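SusD homolog (Bacteroides thetaiotaomicron VPI-5482, PDB 3IHV) probably binds glycans at the cell surface, as an outer-membrane member of the SusD family of sugar-binding proteins. Local coordinates at residues A[25-30]-A[89-94]; A[205-210]-A[221-226]; A[484-489]-A[500-505]. All coordinates share one frame; numbering follows the deposited sequence.

Contact 1 (A[25-30]-A[89-94]); sequences LGVYRT and YRANDF
Two nearly antiparallel helices of the N-terminal part of the SusD fold, 17-29 and 75-101, meet where Val27 and Thr30 touch Arg90, with Ala91 and Phe94 beside it. The axes of the two short segments come within 9.0 Å of each other at an angle of 169°, and Val27 lies opposite Arg90. The isopropyl group of Val27 straddles the neighbouring backbone. Its CG1, trans to the backbone N (chi1 -173°), rests on Ala91, 4.0 Å from Ala91 CB, while CG2 lies 3.7 Å from Arg90 O and also meets CB of Arg90 and, more loosely, CB of Phe94. Helix 107-135 also packs here: its Leu123 touches Val27, and its Tyr116 and Ala120 touch Phe94, so the pair belongs to the packed helical framework expected of a family in the TPR clan. The polar half of the contact centres on Thr30. Arg90 runs extended from CG to NE, passes its CD 3.7 Å from Gly26 O, and presents NH1 to Thr30 OG1 at 3.0 Å, with an N-H...O angle of 151° and the hydroxyl oxygen close to the guanidinium plane. That same hydroxyl donates to Val27 O at 2.8 Å, joining Thr30 N on one face of the carbonyl. A valine here would probably leave NH1 of Arg90 without this acceptor and Val27 O with one donor fewer, the guanidinium being held less firmly on that side. Thr30 OG1 thus relays between Val27 O and the arginine, whose NE forms a salt bridge with Glu3.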
loop_
_atom_site.group_PDB
_atom_site.type_symbol
_atom_site.label_atom_id
_atom_site.label_comp_id
_atom_site.label_asym_id
_atom_site.label_seq_id
_atom_site.Cartn_x
_atom_site.Cartn_y
_atom_site.Cartn_z
ATOM N N LEU A 25 -19.747 -8.069 -0.223
ATOM C CA LEU A 25 -18.993 -7.690 0.950
ATOM C C LEU A 25 -18.023 -8.801 1.377
ATOM O O LEU A 25 -16.979 -8.506 1.943
ATOM C CB LEU A 25 -19.937 -7.259 2.085
ATOM C CG LEU A 25 -20.637 -5.892 1.856
ATOM C CD1 LEU A 25 -21.541 -5.594 3.060
ATOM C CD2 LEU A 25 -19.714 -4.768 1.629
ATOM N N GLY A 26 -18.353 -10.056 1.084
ATOM C CA GLY A 26 -17.435 -11.161 1.338
ATOM C C GLY A 26 -16.183 -11.126 0.459
ATOM O O GLY A 26 -15.100 -11.619 0.854
ATOM N N VAL A 27 -16.302 -10.562 -0.749
ATOM C CA VAL A 27 -15.145 -10.377 -1.601
ATOM C C VAL A 27 -14.235 -9.318 -0.956
ATOM O O VAL A 27 -13.011 -9.503 -0.838
ATOM C CB VAL A 27 -15.520 -9.954 -3.061
ATOM C CG1 VAL A 27 -14.246 -9.943 -3.954
ATOM C CG2 VAL A 27 -16.601 -10.912 -3.643
ATOM N N TYR A 28 -14.826 -8.195 -0.568
ATOM C CA TYR A 28 -14.081 -7.181 0.148
ATOM C C TYR A 28 -13.396 -7.688 1.412
ATOM O O TYR A 28 -12.283 -7.255 1.717
ATOM C CB TYR A 28 -14.981 -6.047 0.575
ATOM C CG TYR A 28 -15.308 -5.033 -0.518
ATOM C CD1 TYR A 28 -14.443 -3.993 -0.783
ATOM C CD2 TYR A 28 -16.497 -5.108 -1.231
ATOM C CE1 TYR A 28 -14.724 -3.040 -1.743
ATOM C CE2 TYR A 28 -16.792 -4.180 -2.212
ATOM C CZ TYR A 28 -15.919 -3.114 -2.435
ATOM O OH TYR A 28 -16.158 -2.140 -3.380
ATOM N N ARG A 29 -14.061 -8.564 2.158
ATOM C CA ARG A 29 -13.525 -9.030 3.435
ATOM C C ARG A 29 -12.161 -9.678 3.232
ATOM O O ARG A 29 -11.358 -9.694 4.150
ATOM C CB ARG A 29 -14.529 -9.983 4.079
ATOM C CG ARG A 29 -14.242 -10.494 5.450
ATOM C CD ARG A 29 -15.472 -11.375 5.888
ATOM N NE ARG A 29 -16.723 -10.622 5.723
ATOM C CZ ARG A 29 -17.822 -10.994 5.037
ATOM N NH1 ARG A 29 -17.970 -12.211 4.511
ATOM N NH2 ARG A 29 -18.837 -10.141 4.954
ATOM N N THR A 30 -11.870 -10.180 2.026
ATOM C CA THR A 30 -10.557 -10.785 1.756
ATOM C C THR A 30 -9.432 -9.820 2.166
ATOM O O THR A 30 -8.400 -10.224 2.760
ATOM C CB THR A 30 -10.396 -11.176 0.281
ATOM O OG1 THR A 30 -11.592 -11.805 -0.187
ATOM C CG2 THR A 30 -9.235 -12.142 0.102
ATOM N N TYR A 89 -11.226 -16.049 -6.475
ATOM C CA TYR A 89 -12.285 -17.048 -6.485
ATOM C C TYR A 89 -13.614 -16.387 -6.060
ATOM O O TYR A 89 -14.655 -16.577 -6.681
ATOM C CB TYR A 89 -11.940 -18.199 -5.531
ATOM C CG TYR A 89 -13.048 -19.212 -5.465
ATOM C CD1 TYR A 89 -14.132 -19.031 -4.634
ATOM C CD2 TYR A 89 -13.025 -20.329 -6.277
ATOM C CE1 TYR A 89 -15.184 -19.944 -4.622
ATOM C CE2 TYR A 89 -14.054 -21.267 -6.248
ATOM C CZ TYR A 89 -15.128 -21.052 -5.420
ATOM O OH TYR A 89 -16.166 -21.963 -5.427
ATOM N N ARG A 90 -13.560 -15.619 -4.983
ATOM C CA ARG A 90 -14.775 -14.957 -4.464
ATOM C C ARG A 90 -15.332 -13.985 -5.488
ATOM O O ARG A 90 -16.543 -13.952 -5.717
ATOM C CB ARG A 90 -14.497 -14.276 -3.149
ATOM C CG ARG A 90 -14.272 -15.288 -2.003
ATOM C CD ARG A 90 -13.676 -14.607 -0.815
ATOM N NE ARG A 90 -13.450 -15.537 0.282
ATOM C CZ ARG A 90 -12.837 -15.232 1.421
ATOM N NH1 ARG A 90 -12.328 -14.021 1.638
ATOM N NH2 ARG A 90 -12.707 -16.167 2.353
ATOM N N ALA A 91 -14.454 -13.214 -6.113
ATOM C CA ALA A 91 -14.889 -12.301 -7.167
ATOM C C ALA A 91 -15.515 -13.061 -8.330
ATOM O O ALA A 91 -16.607 -12.710 -8.808
ATOM C CB ALA A 91 -13.715 -11.423 -7.634
ATOM N N ASN A 92 -14.803 -14.076 -8.824
ATOM C CA ASN A 92 -15.319 -14.932 -9.909
ATOM C C ASN A 92 -16.687 -15.508 -9.555
ATOM O O ASN A 92 -17.632 -15.499 -10.369
ATOM C CB ASN A 92 -14.361 -16.108 -10.191
ATOM C CG ASN A 92 -13.064 -15.710 -10.927
ATOM O OD1 ASN A 92 -12.957 -14.655 -11.529
ATOM N ND2 ASN A 92 -12.089 -16.607 -10.897
ATOM N N ASP A 93 -16.806 -16.027 -8.332
ATOM C CA ASP A 93 -18.034 -16.662 -7.876
ATOM C C ASP A 93 -19.199 -15.663 -7.904
ATOM O O ASP A 93 -20.277 -15.941 -8.432
ATOM C CB ASP A 93 -17.811 -17.156 -6.444
ATOM C CG ASP A 93 -19.017 -17.850 -5.869
ATOM O OD1 ASP A 93 -19.428 -18.908 -6.420
ATOM O OD2 ASP A 93 -19.575 -17.289 -4.886
ATOM N N PHE A 94 -18.960 -14.494 -7.337
ATOM C CA PHE A 94 -19.960 -13.420 -7.327
ATOM C C PHE A 94 -20.405 -13.036 -8.739
ATOM O O PHE A 94 -21.599 -12.925 -9.004
ATOM C CB PHE A 94 -19.403 -12.184 -6.608
ATOM C CG PHE A 94 -20.346 -11.023 -6.641
ATOM C CD1 PHE A 94 -21.370 -10.938 -5.716
ATOM C CD2 PHE A 94 -20.241 -10.062 -7.610
ATOM C CE1 PHE A 94 -22.285 -9.909 -5.759
ATOM C CE2 PHE A 94 -21.186 -9.007 -7.671
ATOM C CZ PHE A 94 -22.182 -8.945 -6.717
#

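Contact 2 (A[205-210]-A[221-226]); sequences VYATWA and EAAAKT
Tyr206 and Ala222 make the main aromatic contact between helices 195-210 and 219-232. The methyl of Ala222 sits almost exactly over the middle of the phenol ring, its CB 3.5 Å from the centroid and only 6° off the ring normal, a well-centred CH-pi interaction. With chi1 at -73°, Tyr206 CG stands beside its own backbone N and trans to the carbonyl carbon, which carries the ring across the neighbouring helix to cover this methyl.

Plain apolar packing continues beside it. Tyr206 CB lies 3.7 Å from Ala223 CB, and the same alanine methyl reaches the backbone of Ala207, 3.8 Å from Ala207 N. Small residues at 222 and 223 are in keeping with the close approach of the segment axes, 8.0 Å, in an antiparallel crossing of -165°. The two helices follow one another in the chain and form a helical hairpin, the kind of unit from which TPR-like folds are built. Helix 397-412 packs on the same alanine, Ala407 touching Ala223.

One polar group borders the ring edge: Thr226 OG1 approaches near the ring plane, 3.3 Å from Tyr206 CE2, while donating to Ala222 O at 2.7 Å. That carbonyl also receives Thr226 N, from the opposite face of its plane, so the hydroxyl is held by its own helix as it borders the aromatic CH. At the far end of the ring, Tyr206 OH is hydrogen-bonded to Glu167 of helix 159-176.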
loop_
_atom_site.group_PDB
_atom_site.type_symbol
_atom_site.label_atom_id
_atom_site.label_comp_id
_atom_site.label_asym_id
_atom_site.label_seq_id
_atom_site.Cartn_x
_atom_site.Cartn_y
_atom_site.Cartn_z
ATOM N N VAL A 205 -1.757 0.984 -12.397
ATOM C CA VAL A 205 -1.562 -0.230 -13.213
ATOM C C VAL A 205 -0.873 0.101 -14.493
ATOM O O VAL A 205 0.111 -0.541 -14.849
ATOM C CB VAL A 205 -2.943 -0.905 -13.468
ATOM C CG1 VAL A 205 -2.888 -1.956 -14.619
ATOM C CG2 VAL A 205 -3.515 -1.467 -12.153
ATOM N N TYR A 206 -1.351 1.124 -15.212
ATOM C CA TYR A 206 -0.679 1.502 -16.438
ATOM C C TYR A 206 0.748 1.972 -16.212
ATOM O O TYR A 206 1.634 1.625 -17.001
ATOM C CB TYR A 206 -1.420 2.611 -17.184
ATOM C CG TYR A 206 -2.716 2.207 -17.877
ATOM C CD1 TYR A 206 -2.753 1.112 -18.745
ATOM C CD2 TYR A 206 -3.814 3.026 -17.834
ATOM C CE1 TYR A 206 -3.942 0.757 -19.412
ATOM C CE2 TYR A 206 -4.983 2.723 -18.532
ATOM C CZ TYR A 206 -5.030 1.607 -19.348
ATOM O OH TYR A 206 -6.190 1.288 -20.026
ATOM N N ALA A 207 0.972 2.774 -15.172
ATOM C CA ALA A 207 2.341 3.253 -14.887
ATOM C C ALA A 207 3.294 2.067 -14.626
ATOM O O ALA A 207 4.435 2.071 -15.080
ATOM C CB ALA A 207 2.327 4.218 -13.665
ATOM N N THR A 208 2.814 1.059 -13.911
ATOM C CA THR A 208 3.648 -0.104 -13.541
ATOM C C THR A 208 3.921 -0.946 -14.806
ATOM O O THR A 208 5.050 -1.380 -15.052
ATOM C CB THR A 208 3.016 -0.925 -12.405
ATOM O OG1 THR A 208 2.681 -0.064 -11.282
ATOM C CG2 THR A 208 3.957 -2.085 -11.973
ATOM N N TRP A 209 2.881 -1.141 -15.624
ATOM C CA TRP A 209 2.965 -1.851 -16.893
ATOM C C TRP A 209 4.005 -1.224 -17.807
ATOM O O TRP A 209 4.721 -1.943 -18.540
ATOM C CB TRP A 209 1.583 -1.828 -17.532
ATOM C CG TRP A 209 1.294 -2.728 -18.652
ATOM C CD1 TRP A 209 2.160 -3.433 -19.460
ATOM C CD2 TRP A 209 -0.002 -2.934 -19.187
ATOM N NE1 TRP A 209 1.451 -4.137 -20.413
ATOM C CE2 TRP A 209 0.122 -3.825 -20.273
ATOM C CE3 TRP A 209 -1.270 -2.463 -18.835
ATOM C CZ2 TRP A 209 -0.985 -4.255 -21.015
ATOM C CZ3 TRP A 209 -2.372 -2.906 -19.576
ATOM C CH2 TRP A 209 -2.213 -3.785 -20.639
ATOM N N ALA A 210 4.122 0.113 -17.751
ATOM C CA ALA A 210 5.119 0.856 -18.508
ATOM C C ALA A 210 6.539 0.688 -17.969
ATOM O O ALA A 210 7.502 0.897 -18.701
ATOM C CB ALA A 210 4.767 2.353 -18.521
ATOM N N GLU A 221 1.405 7.003 -21.655
ATOM C CA GLU A 221 0.333 7.803 -22.202
ATOM C C GLU A 221 -1.016 7.357 -21.637
ATOM O O GLU A 221 -1.835 8.185 -21.304
ATOM C CB GLU A 221 0.331 7.693 -23.724
ATOM C CG GLU A 221 -0.862 8.354 -24.383
ATOM C CD GLU A 221 -0.822 8.282 -25.873
ATOM O OE1 GLU A 221 0.148 7.723 -26.445
ATOM O OE2 GLU A 221 -1.772 8.813 -26.464
ATOM N N ALA A 222 -1.224 6.040 -21.491
ATOM C CA ALA A 222 -2.493 5.534 -20.951
ATOM C C ALA A 222 -2.651 5.967 -19.498
ATOM O O ALA A 222 -3.736 6.372 -19.057
ATOM C CB ALA A 222 -2.578 3.999 -21.093
ATOM N N ALA A 223 -1.565 5.877 -18.720
ATOM C CA ALA A 223 -1.605 6.301 -17.313
ATOM C C ALA A 223 -1.982 7.798 -17.239
ATOM O O ALA A 223 -2.844 8.220 -16.448
ATOM C CB ALA A 223 -0.222 6.066 -16.659
ATOM N N ALA A 224 -1.313 8.599 -18.043
ATOM C CA ALA A 224 -1.549 10.041 -18.047
ATOM C C ALA A 224 -2.990 10.377 -18.471
ATOM O O ALA A 224 -3.605 11.240 -17.881
ATOM C CB ALA A 224 -0.548 10.755 -18.977
ATOM N N LYS A 225 -3.490 9.724 -19.527
ATOM C CA LYS A 225 -4.861 9.989 -19.993
ATOM C C LYS A 225 -5.919 9.585 -18.959
ATOM O O LYS A 225 -6.936 10.267 -18.790
ATOM C CB LYS A 225 -5.104 9.327 -21.328
ATOM C CG LYS A 225 -4.326 10.047 -22.423
ATOM C CD LYS A 225 -4.589 9.508 -23.810
ATOM C CE LYS A 225 -3.946 10.421 -24.840
ATOM N NZ LYS A 225 -4.238 9.962 -26.207
ATOM N N THR A 226 -5.685 8.470 -18.297
ATOM C CA THR A 226 -6.577 7.994 -17.254
ATOM C C THR A 226 -6.578 8.972 -16.081
ATOM O O THR A 226 -7.633 9.391 -15.600
ATOM C CB THR A 226 -6.166 6.600 -16.806
ATOM O OG1 THR A 226 -6.164 5.749 -17.947
ATOM C CG2 THR A 226 -7.163 6.048 -15.772
#

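Contact 3 (A[484-489]-A[500-505]); sequences QATAKE and PNYSVA
With chi1 at -161°, Tyr502 has CG trans to its backbone N, and its ring is thereby carried against helix 479-493; on that helix Thr486, with OG1 beside its backbone N (chi1 -58°) and CG2 therefore anti to that N, lays CG2 on the ring. The loop after this helix folds back so that 500-505 packs along it, within the SusD family region. Thr486 CG2 stands over one face of the ring, 3.4 Å from Tyr502 CZ, with the two side chains crossing at about a right angle. Thr486 CB is equally near the phenol oxygen, 3.4 Å from Tyr502 OH. Neither hydroxyl is spent on the other: Thr486 OG1 bonds back to Thr482 O in its own helix, and Tyr502 OH bonds to Thr49 O, tying the returning chain to a distant part of the sequence. Val483 and Leu490 of the same helix also touch the ring. Farther along, Ala487 fills the angle between Tyr502 and Ala505. Its CB lies 3.9 Å from Tyr502 CD2 and 3.7 Å from Ala505 CB, so the methyl joins the aromatic to Ala505 in the short, weakly bonded helix that follows. At the margin, Gln484 folds at chi2 (-76°) and turns its amide toward Ala505, whose carbonyl it meets through water: Gln484 NE2 donates to the water at 2.8 Å, and the water donates to Ala505 O at 2.7 Å.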
loop_
_atom_site.group_PDB
_atom_site.type_symbol
_atom_site.label_atom_id
_atom_site.label_comp_id
_atom_site.label_asym_id
_atom_site.label_seq_id
_atom_site.Cartn_x
_atom_site.Cartn_y
_atom_site.Cartn_z
ATOM N N GLN A 484 21.894 -0.963 -2.525
ATOM C CA GLN A 484 23.349 -0.821 -2.501
ATOM C C GLN A 484 23.776 0.603 -2.174
ATOM O O GLN A 484 24.662 0.817 -1.365
ATOM C CB GLN A 484 23.913 -1.248 -3.873
ATOM C CG GLN A 484 23.850 -2.763 -4.059
ATOM C CD GLN A 484 24.941 -3.473 -3.278
ATOM O OE1 GLN A 484 26.119 -3.161 -3.424
ATOM N NE2 GLN A 484 24.554 -4.412 -2.430
ATOM N N ALA A 485 23.095 1.579 -2.753
ATOM C CA ALA A 485 23.477 2.973 -2.522
ATOM C C ALA A 485 23.122 3.392 -1.096
ATOM O O ALA A 485 23.852 4.190 -0.478
ATOM C CB ALA A 485 22.800 3.890 -3.539
ATOM N N THR A 486 21.997 2.889 -0.600
ATOM C CA THR A 486 21.574 3.161 0.768
ATOM C C THR A 486 22.613 2.626 1.774
ATOM O O THR A 486 22.962 3.315 2.757
ATOM C CB THR A 486 20.175 2.628 1.053
ATOM O OG1 THR A 486 19.253 3.230 0.128
ATOM C CG2 THR A 486 19.777 2.966 2.512
ATOM N N ALA A 487 23.119 1.424 1.510
ATOM C CA ALA A 487 24.169 0.837 2.348
ATOM C C ALA A 487 25.384 1.770 2.430
ATOM O O ALA A 487 25.893 2.052 3.519
ATOM C CB ALA A 487 24.564 -0.567 1.841
ATOM N N LYS A 488 25.843 2.268 1.282
ATOM C CA LYS A 488 26.984 3.209 1.253
ATOM C C LYS A 488 26.703 4.477 2.034
ATOM O O LYS A 488 27.517 4.910 2.850
ATOM C CB LYS A 488 27.290 3.645 -0.177
ATOM C CG LYS A 488 27.661 2.536 -1.052
ATOM C CD LYS A 488 28.110 2.974 -2.436
ATOM C CE LYS A 488 28.403 1.721 -3.302
ATOM N NZ LYS A 488 28.628 1.991 -4.770
ATOM N N GLU A 489 25.525 5.052 1.806
ATOM C CA GLU A 489 25.166 6.303 2.448
ATOM C C GLU A 489 25.070 6.212 3.957
ATOM O O GLU A 489 25.531 7.107 4.657
ATOM C CB GLU A 489 23.896 6.884 1.836
ATOM C CG GLU A 489 24.035 7.284 0.342
ATOM C CD GLU A 489 24.866 8.553 0.112
ATOM O OE1 GLU A 489 25.104 9.330 1.059
ATOM O OE2 GLU A 489 25.307 8.744 -1.037
ATOM N N PRO A 500 26.503 0.637 10.601
ATOM C CA PRO A 500 25.101 0.892 10.885
ATOM C C PRO A 500 24.250 -0.318 10.480
ATOM O O PRO A 500 24.667 -1.106 9.639
ATOM C CB PRO A 500 24.790 2.069 9.956
ATOM C CG PRO A 500 25.699 1.852 8.811
ATOM C CD PRO A 500 26.958 1.304 9.376
ATOM N N ASN A 501 23.077 -0.461 11.078
ATOM C CA ASN A 501 22.151 -1.536 10.702
ATOM C C ASN A 501 21.584 -1.378 9.302
ATOM O O ASN A 501 20.913 -0.383 9.015
ATOM C CB ASN A 501 20.925 -1.563 11.608
ATOM C CG ASN A 501 21.237 -1.818 13.058
ATOM O OD1 ASN A 501 22.300 -2.338 13.421
ATOM N ND2 ASN A 501 20.281 -1.423 13.923
ATOM N N TYR A 502 21.785 -2.371 8.429
ATOM C CA TYR A 502 21.134 -2.356 7.102
ATOM C C TYR A 502 21.267 -3.759 6.531
ATOM O O TYR A 502 21.851 -3.980 5.460
ATOM C CB TYR A 502 21.725 -1.277 6.148
ATOM C CG TYR A 502 20.797 -0.953 5.014
ATOM C CD1 TYR A 502 19.521 -0.465 5.253
ATOM C CD2 TYR A 502 21.194 -1.115 3.705
ATOM C CE1 TYR A 502 18.673 -0.179 4.207
ATOM C CE2 TYR A 502 20.367 -0.857 2.675
ATOM C CZ TYR A 502 19.118 -0.386 2.896
ATOM O OH TYR A 502 18.266 -0.140 1.813
ATOM N N SER A 503 20.667 -4.702 7.254
ATOM C CA SER A 503 20.822 -6.122 6.935
ATOM C C SER A 503 20.321 -6.496 5.554
ATOM O O SER A 503 20.884 -7.358 4.887
ATOM C CB SER A 503 20.136 -6.954 8.024
ATOM O OG SER A 503 20.300 -8.334 7.749
ATOM N N VAL A 504 19.291 -5.810 5.080
ATOM C CA VAL A 504 18.752 -6.053 3.740
ATOM C C VAL A 504 19.848 -6.015 2.671
ATOM O O VAL A 504 19.801 -6.806 1.737
ATOM C CB VAL A 504 17.552 -5.110 3.401
ATOM C CG1 VAL A 504 17.986 -3.615 3.375
ATOM C CG2 VAL A 504 16.893 -5.508 2.083
ATOM N N ALA A 505 20.853 -5.138 2.801
ATOM C CA ALA A 505 21.948 -5.111 1.790
ATOM C C ALA A 505 22.805 -6.379 1.747
ATOM O O ALA A 505 23.411 -6.679 0.730
ATOM C CB ALA A 505 22.885 -3.901 1.989
HETATM O O HOH W 1 22.335 -5.938 -1.684
#

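From the N terminus the three contacts come in series, none nested in or crossing another. Contact 1 closes a long excursion of 58 residues, returning helix 75-101 to helix 17-29 near the chain start. Contact 2 follows as a short hairpin, only ten residues separating its segments, and joins helices 195-210 and 219-232. Contact 3 closes a second ten-residue connection near the C terminus, laying the 500-505 segment back on helix 479-493. Contacts 1 and 3 lie on opposite sides of the chain's centre, their centres about 41 Å apart, in different family regions; contact 2 lies about 26 Å from contact 1 and 32 Å from contact 3, centre to centre.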